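Local coordinates for ABC transporter sugar binding protein (Xanthomonas axonopodis pv. citri, PDB 3UOR) that probably binds maltose or related sugars in the periplasm and hands them to an ABC transporter for import, at residues 32-37 against 42-47; 48-53 against 321-326; 138-143 against 331-336. All coordinates share one frame; numbering follows the deposited sequence.

The three contacts lie on the same side of the chain's centre, and their side chains touch one another in one layer between the large mixed sheet and its helices. Contacts 1 and 2 use successive parts of helix 39-52, with centres about 10 Å apart, and Val44 CG2 touches Leu324 CD2 (3.8 Å). Leu47 O, 3.2 Å from Tyr323 OH, could at most share the proton that the hydroxyl gives to Asp50 in contact 2. Contact 3 has its centre about 13 Å from each of the others. It meets contact 1 where Val44 CG2 reaches Trp140 CZ2 (3.6 Å) and Leu47 CD2 reaches Phe333 CD1 (3.6 Å). Helices 314-324 and 327-337, consecutive in the chain, tie contact 2 to contact 3.

Contact 1. Residues 32-37 against 42-47; sequences VRFWAM and EVVAEL
In the beta-alpha-beta unit made of strand 30-36, helix 39-52 and strand 58-64, Phe34 and Ala36 of the first strand meet Val44 on the following helix. The interface is small, 99 Å² summed over both sides, and wholly apolar. Its main point is the ring atom Phe34 CE2, which meets both methyls of Val44: CG1 and CG2 each lie 3.8 Å from CE2, so the fork of the valine holds that one corner of the ring. The two side chains reach for each other from opposite directions, the phenylalanine rising from the strand and the valine descending from the helix. Phe34 extends with CG anti to the backbone N (chi1 177°), which carries the ring out toward the helix. On Val44, chi1 of 80° sets CG1 between the backbone N and the carbonyl carbon and CG2 anti to N, the rotation that turns both methyls to Phe34 CE2. The same CG1 also approaches Ala36 CB, more loosely, at 4.3 Å; here the backbones are nearest, with 8.2 Å between Ala36 CA and Val44 CA. Residues 34 and 36 can both serve this contact because alternate side chains of a strand point to the same face. All three touching residues are buried, and dispersion and the exclusion of water account for the association. On the other face of the sheet, Trp35 and the following Met37 pack on helix 67-79. The strand itself runs parallel to and between strands 58-64 and 86-90, while Val43, beside Val44, and Leu47, one turn further on, pack against helix 327-337.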
loop_
_atom_site.group_PDB
_atom_site.type_symbol
_atom_site.label_atom_id
_atom_site.label_comp_id
_atom_site.label_asym_id
_atom_site.label_seq_id
_atom_site.Cartn_x
_atom_site.Cartn_y
_atom_site.Cartn_z
ATOM N N VAL A 32 17.336 -13.295 -19.336
ATOM C CA VAL A 32 16.275 -12.343 -19.050
ATOM C C VAL A 32 16.780 -11.292 -18.056
ATOM O O VAL A 32 17.405 -11.626 -17.046
ATOM C CB VAL A 32 15.046 -13.083 -18.489
ATOM C CG1 VAL A 32 14.162 -12.151 -17.721
ATOM C CG2 VAL A 32 14.284 -13.736 -19.627
ATOM N N ARG A 33 16.538 -10.021 -18.354
ATOM C CA ARG A 33 16.915 -8.958 -17.431
ATOM C C ARG A 33 15.729 -8.492 -16.593
ATOM O O ARG A 33 14.717 -8.006 -17.111
ATOM C CB ARG A 33 17.573 -7.792 -18.159
ATOM C CG ARG A 33 18.949 -8.138 -18.715
ATOM C CD ARG A 33 19.593 -6.920 -19.343
ATOM N NE ARG A 33 18.686 -6.267 -20.284
ATOM C CZ ARG A 33 18.314 -4.992 -20.213
ATOM N NH1 ARG A 33 18.783 -4.206 -19.244
ATOM N NH2 ARG A 33 17.479 -4.502 -21.123
ATOM N N PHE A 34 15.890 -8.647 -15.286
ATOM C CA PHE A 34 14.848 -8.394 -14.301
ATOM C C PHE A 34 15.314 -7.279 -13.360
ATOM O O PHE A 34 16.275 -7.453 -12.612
ATOM C CB PHE A 34 14.601 -9.694 -13.522
ATOM C CG PHE A 34 13.602 -9.576 -12.412
ATOM C CD1 PHE A 34 12.701 -8.526 -12.361
ATOM C CD2 PHE A 34 13.553 -10.538 -11.422
ATOM C CE1 PHE A 34 11.777 -8.427 -11.329
ATOM C CE2 PHE A 34 12.636 -10.452 -10.394
ATOM C CZ PHE A 34 11.740 -9.392 -10.347
ATOM N N TRP A 35 14.651 -6.130 -13.416
ATOM C CA TRP A 35 14.964 -5.026 -12.511
ATOM C C TRP A 35 14.014 -5.020 -11.319
ATOM O O TRP A 35 12.804 -5.112 -11.489
ATOM C CB TRP A 35 14.837 -3.689 -13.222
ATOM C CG TRP A 35 15.852 -3.436 -14.258
ATOM C CD1 TRP A 35 16.817 -4.294 -14.703
ATOM C CD2 TRP A 35 16.013 -2.225 -15.005
ATOM N NE1 TRP A 35 17.570 -3.688 -15.684
ATOM C CE2 TRP A 35 17.095 -2.416 -15.883
ATOM C CE3 TRP A 35 15.343 -0.995 -15.014
ATOM C CZ2 TRP A 35 17.522 -1.423 -16.763
ATOM C CZ3 TRP A 35 15.767 -0.015 -15.876
ATOM C CH2 TRP A 35 16.846 -0.234 -16.744
ATOM N N ALA A 36 14.569 -4.907 -10.116
ATOM C CA ALA A 36 13.775 -4.873 -8.899
ATOM C C ALA A 36 14.425 -3.859 -7.963
ATOM O O ALA A 36 15.548 -3.430 -8.219
ATOM C CB ALA A 36 13.735 -6.241 -8.275
ATOM N N MET A 37 13.734 -3.467 -6.895
ATOM C CA MET A 37 14.197 -2.354 -6.058
ATOM C C MET A 37 14.474 -2.709 -4.602
ATOM O O MET A 37 13.607 -3.250 -3.914
ATOM C CB MET A 37 13.181 -1.217 -6.067
ATOM C CG MET A 37 13.081 -0.463 -7.374
ATOM S SD MET A 37 12.056 -1.352 -8.541
ATOM C CE MET A 37 11.775 -0.107 -9.799
ATOM N N GLU A 42 17.144 -7.932 -3.445
ATOM C CA GLU A 42 18.069 -8.841 -2.773
ATOM C C GLU A 42 17.414 -10.191 -2.531
ATOM O O GLU A 42 17.985 -11.245 -2.817
ATOM C CB GLU A 42 18.497 -8.282 -1.420
ATOM C CG GLU A 42 19.279 -6.990 -1.448
ATOM C CD GLU A 42 19.623 -6.521 -0.040
ATOM O OE1 GLU A 42 19.898 -7.383 0.828
ATOM O OE2 GLU A 42 19.609 -5.294 0.204
ATOM N N VAL A 43 16.211 -10.148 -1.977
ATOM C CA VAL A 43 15.494 -11.358 -1.651
ATOM C C VAL A 43 15.057 -12.105 -2.911
ATOM O O VAL A 43 15.263 -13.314 -3.015
ATOM C CB VAL A 43 14.290 -11.052 -0.752
ATOM C CG1 VAL A 43 13.545 -12.320 -0.421
ATOM C CG2 VAL A 43 14.761 -10.376 0.515
ATOM N N VAL A 44 14.477 -11.403 -3.883
ATOM C CA VAL A 44 14.030 -12.107 -5.086
ATOM C C VAL A 44 15.215 -12.747 -5.813
ATOM O O VAL A 44 15.042 -13.739 -6.509
ATOM C CB VAL A 44 13.209 -11.232 -6.061
ATOM C CG1 VAL A 44 14.131 -10.350 -6.915
ATOM C CG2 VAL A 44 12.353 -12.125 -6.973
ATOM N N ALA A 45 16.417 -12.195 -5.649
ATOM C CA ALA A 45 17.597 -12.805 -6.269
ATOM C C ALA A 45 17.859 -14.198 -5.687
ATOM O O ALA A 45 18.311 -15.092 -6.401
ATOM C CB ALA A 45 18.827 -11.913 -6.118
ATOM N N GLU A 46 17.566 -14.394 -4.403
ATOM C CA GLU A 46 17.735 -15.722 -3.800
ATOM C C GLU A 46 16.747 -16.677 -4.439
ATOM O O GLU A 46 17.076 -17.819 -4.770
ATOM C CB GLU A 46 17.446 -15.694 -2.310
ATOM C CG GLU A 46 18.376 -14.842 -1.505
ATOM C CD GLU A 46 17.980 -14.839 -0.049
ATOM O OE1 GLU A 46 17.965 -13.743 0.541
ATOM O OE2 GLU A 46 17.660 -15.925 0.491
ATOM N N LEU A 47 15.521 -16.189 -4.592
ATOM C CA LEU A 47 14.436 -16.985 -5.130
ATOM C C LEU A 47 14.715 -17.401 -6.562
ATOM O O LEU A 47 14.388 -18.514 -6.945
ATOM C CB LEU A 47 13.108 -16.226 -5.043
ATOM C CG LEU A 47 12.412 -16.189 -3.678
ATOM C CD1 LEU A 47 13.377 -15.859 -2.581
ATOM C CD2 LEU A 47 11.297 -15.176 -3.708
#

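Contact 2. Residues 48-53 against 321-326; sequences VADFEK and IEYLSQ
Tyr323 of helix 314-324 reaches across to the last turn of helix 39-52, where the Phe51 CB methylene lies over one face of its ring and Asp50 takes its hydroxyl. The tight part is the buried aromatic pair. Phe51 CB sits almost directly above the ring centre of Tyr323, 3.7 Å from the centroid and 10° off the ring normal, a CH-pi contact. The phenylalanine ring then continues back over the root of the tyrosine: Phe51 CD1 lies 3.5 Å from Tyr323 CG and equally near its CB. The two side chains slide past each other in opposite directions, and their ring planes are inclined at 59°. Both residues have CG anti to the backbone N, which stretches each toward the opposing helix. At the phenol end the grip is equally firm but polar: Tyr323 OH donates to Asp50 OD1 over 2.7 Å, and that oxygen accepts on its anti lone pair, the one away from OD2. The aspartate crosses the tyrosine at about a right angle, with OD1 near the ring plane. Here the contact opens toward solvent, for Asp50 at its rim is partly exposed whereas Phe51 and Tyr323 are buried. Inward, Phe51 rests on Ile58 and Val60 of strand 58-64, and Ile321 on Leu305 and Ile307 of strand 303-307; helix 327-337 touches Tyr323 separately, through Val329 and Arg332.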
loop_
_atom_site.group_PDB
_atom_site.type_symbol
_atom_site.label_atom_id
_atom_site.label_comp_id
_atom_site.label_asym_id
_atom_site.label_seq_id
_atom_site.Cartn_x
_atom_site.Cartn_y
_atom_site.Cartn_z
ATOM N N VAL A 48 15.312 -16.519 -7.363
ATOM C CA VAL A 48 15.515 -16.864 -8.771
ATOM C C VAL A 48 16.538 -17.991 -8.891
ATOM O O VAL A 48 16.511 -18.764 -9.852
ATOM C CB VAL A 48 15.909 -15.658 -9.672
ATOM C CG1 VAL A 48 15.010 -14.490 -9.411
ATOM C CG2 VAL A 48 17.357 -15.261 -9.459
ATOM N N ALA A 49 17.422 -18.093 -7.901
ATOM C CA ALA A 49 18.385 -19.187 -7.863
ATOM C C ALA A 49 17.656 -20.516 -8.026
ATOM O O ALA A 49 18.044 -21.345 -8.848
ATOM C CB ALA A 49 19.192 -19.157 -6.567
ATOM N N ASP A 50 16.587 -20.713 -7.259
ATOM C CA ASP A 50 15.805 -21.944 -7.372
ATOM C C ASP A 50 15.001 -22.011 -8.673
ATOM O O ASP A 50 14.661 -23.095 -9.134
ATOM C CB ASP A 50 14.881 -22.108 -6.168
ATOM C CG ASP A 50 13.901 -23.248 -6.335
ATOM O OD1 ASP A 50 12.758 -22.994 -6.755
ATOM O OD2 ASP A 50 14.262 -24.398 -6.031
ATOM N N PHE A 51 14.685 -20.857 -9.258
ATOM C CA PHE A 51 13.974 -20.833 -10.538
ATOM C C PHE A 51 14.899 -21.284 -11.662
ATOM O O PHE A 51 14.484 -22.018 -12.565
ATOM C CB PHE A 51 13.424 -19.437 -10.843
ATOM C CG PHE A 51 12.959 -19.246 -12.279
ATOM C CD1 PHE A 51 11.704 -19.681 -12.684
ATOM C CD2 PHE A 51 13.763 -18.592 -13.207
ATOM C CE1 PHE A 51 11.264 -19.494 -13.999
ATOM C CE2 PHE A 51 13.333 -18.403 -14.527
ATOM C CZ PHE A 51 12.078 -18.852 -14.918
ATOM N N GLU A 52 16.147 -20.822 -11.604
ATOM C CA GLU A 52 17.167 -21.213 -12.565
ATOM C C GLU A 52 17.482 -22.698 -12.425
ATOM O O GLU A 52 17.601 -23.414 -13.413
ATOM C CB GLU A 52 18.437 -20.402 -12.349
ATOM C CG GLU A 52 18.338 -18.968 -12.806
ATOM C CD GLU A 52 19.618 -18.210 -12.551
ATOM O OE1 GLU A 52 19.816 -17.136 -13.160
ATOM O OE2 GLU A 52 20.434 -18.692 -11.738
ATOM N N LYS A 53 17.610 -23.156 -11.187
ATOM C CA LYS A 53 17.857 -24.565 -10.933
ATOM C C LYS A 53 16.596 -25.408 -11.164
ATOM O O LYS A 53 16.537 -26.568 -10.762
ATOM C CB LYS A 53 18.420 -24.769 -9.521
ATOM C CG LYS A 53 18.962 -26.168 -9.268
ATOM C CD LYS A 53 20.185 -26.145 -8.361
ATOM C CE LYS A 53 19.872 -25.510 -7.015
ATOM N NZ LYS A 53 20.289 -26.403 -5.904
ATOM N N ILE A 321 7.591 -14.727 -14.108
ATOM C CA ILE A 321 6.556 -14.033 -13.347
ATOM C C ILE A 321 5.601 -15.039 -12.736
ATOM O O ILE A 321 5.142 -14.890 -11.595
ATOM C CB ILE A 321 5.767 -13.042 -14.210
ATOM C CG1 ILE A 321 6.620 -11.811 -14.527
ATOM C CG2 ILE A 321 4.528 -12.583 -13.477
ATOM C CD1 ILE A 321 5.885 -10.782 -15.340
ATOM N N GLU A 322 5.333 -16.082 -13.508
ATOM C CA GLU A 322 4.471 -17.162 -13.088
ATOM C C GLU A 322 5.081 -17.862 -11.891
ATOM O O GLU A 322 4.379 -18.159 -10.931
ATOM C CB GLU A 322 4.293 -18.152 -14.234
ATOM C CG GLU A 322 3.144 -19.099 -14.027
ATOM C CD GLU A 322 2.986 -20.060 -15.191
ATOM O OE1 GLU A 322 3.858 -20.936 -15.356
ATOM O OE2 GLU A 322 1.993 -19.942 -15.929
ATOM N N TYR A 323 6.388 -18.114 -11.950
ATOM C CA TYR A 323 7.114 -18.730 -10.836
ATOM C C TYR A 323 6.934 -17.895 -9.567
ATOM O O TYR A 323 6.630 -18.428 -8.498
ATOM C CB TYR A 323 8.602 -18.869 -11.173
ATOM C CG TYR A 323 9.472 -19.324 -10.016
ATOM C CD1 TYR A 323 9.622 -20.672 -9.715
ATOM C CD2 TYR A 323 10.148 -18.401 -9.234
ATOM C CE1 TYR A 323 10.421 -21.082 -8.654
ATOM C CE2 TYR A 323 10.940 -18.794 -8.170
ATOM C CZ TYR A 323 11.074 -20.129 -7.882
ATOM O OH TYR A 323 11.867 -20.499 -6.818
ATOM N N LEU A 324 7.104 -16.581 -9.698
ATOM C CA LEU A 324 6.976 -15.681 -8.559
ATOM C C LEU A 324 5.522 -15.556 -8.133
ATOM O O LEU A 324 5.234 -14.993 -7.083
ATOM C CB LEU A 324 7.557 -14.309 -8.880
ATOM C CG LEU A 324 9.074 -14.304 -9.031
ATOM C CD1 LEU A 324 9.557 -12.920 -9.431
ATOM C CD2 LEU A 324 9.728 -14.762 -7.733
ATOM N N SER A 325 4.615 -16.097 -8.951
ATOM C CA SER A 325 3.193 -16.147 -8.598
ATOM C C SER A 325 2.758 -17.467 -7.943
ATOM O O SER A 325 1.591 -17.614 -7.572
ATOM C CB SER A 325 2.324 -15.892 -9.822
ATOM O OG SER A 325 2.688 -14.692 -10.461
ATOM N N GLN A 326 3.673 -18.424 -7.816
ATOM C CA GLN A 326 3.357 -19.692 -7.142
ATOM C C GLN A 326 3.199 -19.526 -5.631
ATOM O O GLN A 326 4.047 -18.917 -4.964
ATOM C CB GLN A 326 4.433 -20.737 -7.444
ATOM C CG GLN A 326 4.525 -21.113 -8.944
ATOM C CD GLN A 326 5.663 -22.085 -9.208
ATOM O OE1 GLN A 326 6.369 -22.480 -8.288
ATOM N NE2 GLN A 326 5.840 -22.475 -10.466
#

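Contact 3. Residues 138-143 against 331-336; sequences VPWYVD and ARFHAI
The hydroxyl OH of Tyr141 is hydrogen-bonded to Ser303 OG on the neighbouring antiparallel strand, which tethers the far end of a ring whose CD2 meets the edge of Phe333 on helix 327-337. With Trp140 these residues form an aromatic cluster built on a classic beta bulge: Trp140 and Tyr141 both face Ser303, and the irregularity lets two consecutive side chains reach the same helix. The long strand 134-150 also pairs further along with strands 259-264 and 284-287, consistent with its being one of the segments that pass between the lobes of a periplasmic binding protein. Trp140 makes the more extensive approach. Its five-membered ring and the Phe333 ring form an offset stack, centroids 5.0 Å apart and planes 22° from parallel, with NE1 4.1 Å above the phenylalanine face and displaced toward its rim. At the Phe333 edge, Tyr141 CD2 lies 3.8 Å from Phe333 CE2. In Tyr141 CG stands between the backbone N and the carbonyl carbon (chi1 64°), which brings CD2 over one face of the Trp140 ring, toward its rim. Val43 and Leu47 of helix 39-52 also pack against Phe333, so its ring sits between helix 39-52 and strand 134-150. Its leading atom is CZ, which touches Trp140 CZ2 at 3.5 Å.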
loop_
_atom_site.group_PDB
_atom_site.type_symbol
_atom_site.label_atom_id
_atom_site.label_comp_id
_atom_site.label_asym_id
_atom_site.label_seq_id
_atom_site.Cartn_x
_atom_site.Cartn_y
_atom_site.Cartn_z
ATOM N N VAL A 138 0.943 -8.166 -13.154
ATOM C CA VAL A 138 0.427 -9.152 -12.207
ATOM C C VAL A 138 0.876 -8.710 -10.822
ATOM O O VAL A 138 2.047 -8.376 -10.634
ATOM C CB VAL A 138 0.968 -10.580 -12.520
ATOM C CG1 VAL A 138 0.499 -11.579 -11.467
ATOM C CG2 VAL A 138 0.537 -11.020 -13.909
ATOM N N PRO A 139 -0.056 -8.670 -9.852
ATOM C CA PRO A 139 0.341 -8.208 -8.522
ATOM C C PRO A 139 1.439 -9.100 -7.985
ATOM O O PRO A 139 1.312 -10.316 -8.086
ATOM C CB PRO A 139 -0.937 -8.397 -7.686
ATOM C CG PRO A 139 -2.050 -8.382 -8.679
ATOM C CD PRO A 139 -1.483 -9.032 -9.918
ATOM N N TRP A 140 2.483 -8.524 -7.408
ATOM C CA TRP A 140 3.548 -9.338 -6.830
ATOM C C TRP A 140 3.404 -9.441 -5.308
ATOM O O TRP A 140 3.339 -10.535 -4.755
ATOM C CB TRP A 140 4.901 -8.746 -7.210
ATOM C CG TRP A 140 6.074 -9.531 -6.760
ATOM C CD1 TRP A 140 6.088 -10.820 -6.333
ATOM C CD2 TRP A 140 7.432 -9.070 -6.705
ATOM N NE1 TRP A 140 7.376 -11.193 -5.989
ATOM C CE2 TRP A 140 8.216 -10.133 -6.213
ATOM C CE3 TRP A 140 8.055 -7.850 -7.002
ATOM C CZ2 TRP A 140 9.588 -10.022 -6.026
ATOM C CZ3 TRP A 140 9.415 -7.739 -6.819
ATOM C CH2 TRP A 140 10.171 -8.823 -6.337
ATOM N N TYR A 141 3.355 -8.310 -4.614
ATOM C CA TYR A 141 3.098 -8.348 -3.176
ATOM C C TYR A 141 2.333 -7.080 -2.810
ATOM O O TYR A 141 2.289 -6.134 -3.587
ATOM C CB TYR A 141 4.396 -8.434 -2.374
ATOM C CG TYR A 141 5.288 -7.222 -2.516
ATOM C CD1 TYR A 141 5.106 -6.098 -1.719
ATOM C CD2 TYR A 141 6.303 -7.204 -3.454
ATOM C CE1 TYR A 141 5.918 -4.989 -1.859
ATOM C CE2 TYR A 141 7.118 -6.123 -3.597
ATOM C CZ TYR A 141 6.925 -5.014 -2.806
ATOM O OH TYR A 141 7.761 -3.943 -2.981
ATOM N N VAL A 142 1.738 -7.064 -1.629
ATOM C CA VAL A 142 0.791 -6.016 -1.270
ATOM C C VAL A 142 1.282 -5.284 -0.025
ATOM O O VAL A 142 1.751 -5.900 0.939
ATOM C CB VAL A 142 -0.602 -6.591 -0.969
ATOM C CG1 VAL A 142 -1.632 -5.481 -0.774
ATOM C CG2 VAL A 142 -1.041 -7.500 -2.089
ATOM N N ASP A 143 1.194 -3.963 -0.075
ATOM C CA ASP A 143 1.445 -3.135 1.092
ATOM C C ASP A 143 0.109 -2.521 1.469
ATOM O O ASP A 143 -0.523 -1.858 0.655
ATOM C CB ASP A 143 2.461 -2.056 0.736
ATOM C CG ASP A 143 2.605 -0.996 1.820
ATOM O OD1 ASP A 143 1.992 -1.130 2.904
ATOM O OD2 ASP A 143 3.339 -0.023 1.578
ATOM N N ALA A 331 4.945 -17.571 -0.276
ATOM C CA ALA A 331 5.114 -17.865 1.150
ATOM C C ALA A 331 6.570 -17.669 1.575
ATOM O O ALA A 331 6.857 -17.130 2.643
ATOM C CB ALA A 331 4.667 -19.303 1.461
ATOM N N ARG A 332 7.488 -18.116 0.733
ATOM C CA ARG A 332 8.912 -18.025 1.030
ATOM C C ARG A 332 9.299 -16.551 1.084
ATOM O O ARG A 332 10.018 -16.100 1.985
ATOM C CB ARG A 332 9.687 -18.741 -0.073
ATOM C CG ARG A 332 10.950 -19.448 0.338
ATOM C CD ARG A 332 11.505 -20.273 -0.840
ATOM N NE ARG A 332 10.919 -21.619 -0.914
ATOM C CZ ARG A 332 10.510 -22.225 -2.034
ATOM N NH1 ARG A 332 10.598 -21.616 -3.224
ATOM N NH2 ARG A 332 10.001 -23.453 -1.962
ATOM N N PHE A 333 8.802 -15.798 0.106
ATOM C CA PHE A 333 9.052 -14.368 0.016
ATOM C C PHE A 333 8.553 -13.660 1.259
ATOM O O PHE A 333 9.251 -12.816 1.832
ATOM C CB PHE A 333 8.339 -13.814 -1.216
ATOM C CG PHE A 333 8.806 -12.449 -1.642
ATOM C CD1 PHE A 333 10.119 -12.237 -2.026
ATOM C CD2 PHE A 333 7.909 -11.399 -1.729
ATOM C CE1 PHE A 333 10.543 -10.990 -2.450
ATOM C CE2 PHE A 333 8.323 -10.147 -2.141
ATOM C CZ PHE A 333 9.645 -9.943 -2.506
ATOM N N HIS A 334 7.341 -14.008 1.686
ATOM C CA HIS A 334 6.785 -13.429 2.914
ATOM C C HIS A 334 7.648 -13.786 4.125
ATOM O O HIS A 334 7.910 -12.943 4.995
ATOM C CB HIS A 334 5.360 -13.925 3.139
ATOM C CG HIS A 334 4.752 -13.451 4.422
ATOM N ND1 HIS A 334 4.776 -14.200 5.580
ATOM C CD2 HIS A 334 4.109 -12.300 4.733
ATOM C CE1 HIS A 334 4.163 -13.538 6.548
ATOM N NE2 HIS A 334 3.750 -12.380 6.059
ATOM N N ALA A 335 8.083 -15.041 4.176
ATOM C CA ALA A 335 8.860 -15.538 5.307
ATOM C C ALA A 335 10.129 -14.727 5.471
ATOM O O ALA A 335 10.521 -14.405 6.588
ATOM C CB ALA A 335 9.199 -17.004 5.128
ATOM N N ILE A 336 10.761 -14.379 4.354
ATOM C CA ILE A 336 12.059 -13.720 4.421
ATOM C C ILE A 336 11.942 -12.227 4.667
ATOM O O ILE A 336 12.624 -11.690 5.529
ATOM C CB ILE A 336 12.897 -13.987 3.161
ATOM C CG1 ILE A 336 13.089 -15.489 2.975
ATOM C CG2 ILE A 336 14.233 -13.289 3.254
ATOM C CD1 ILE A 336 13.595 -15.869 1.614
#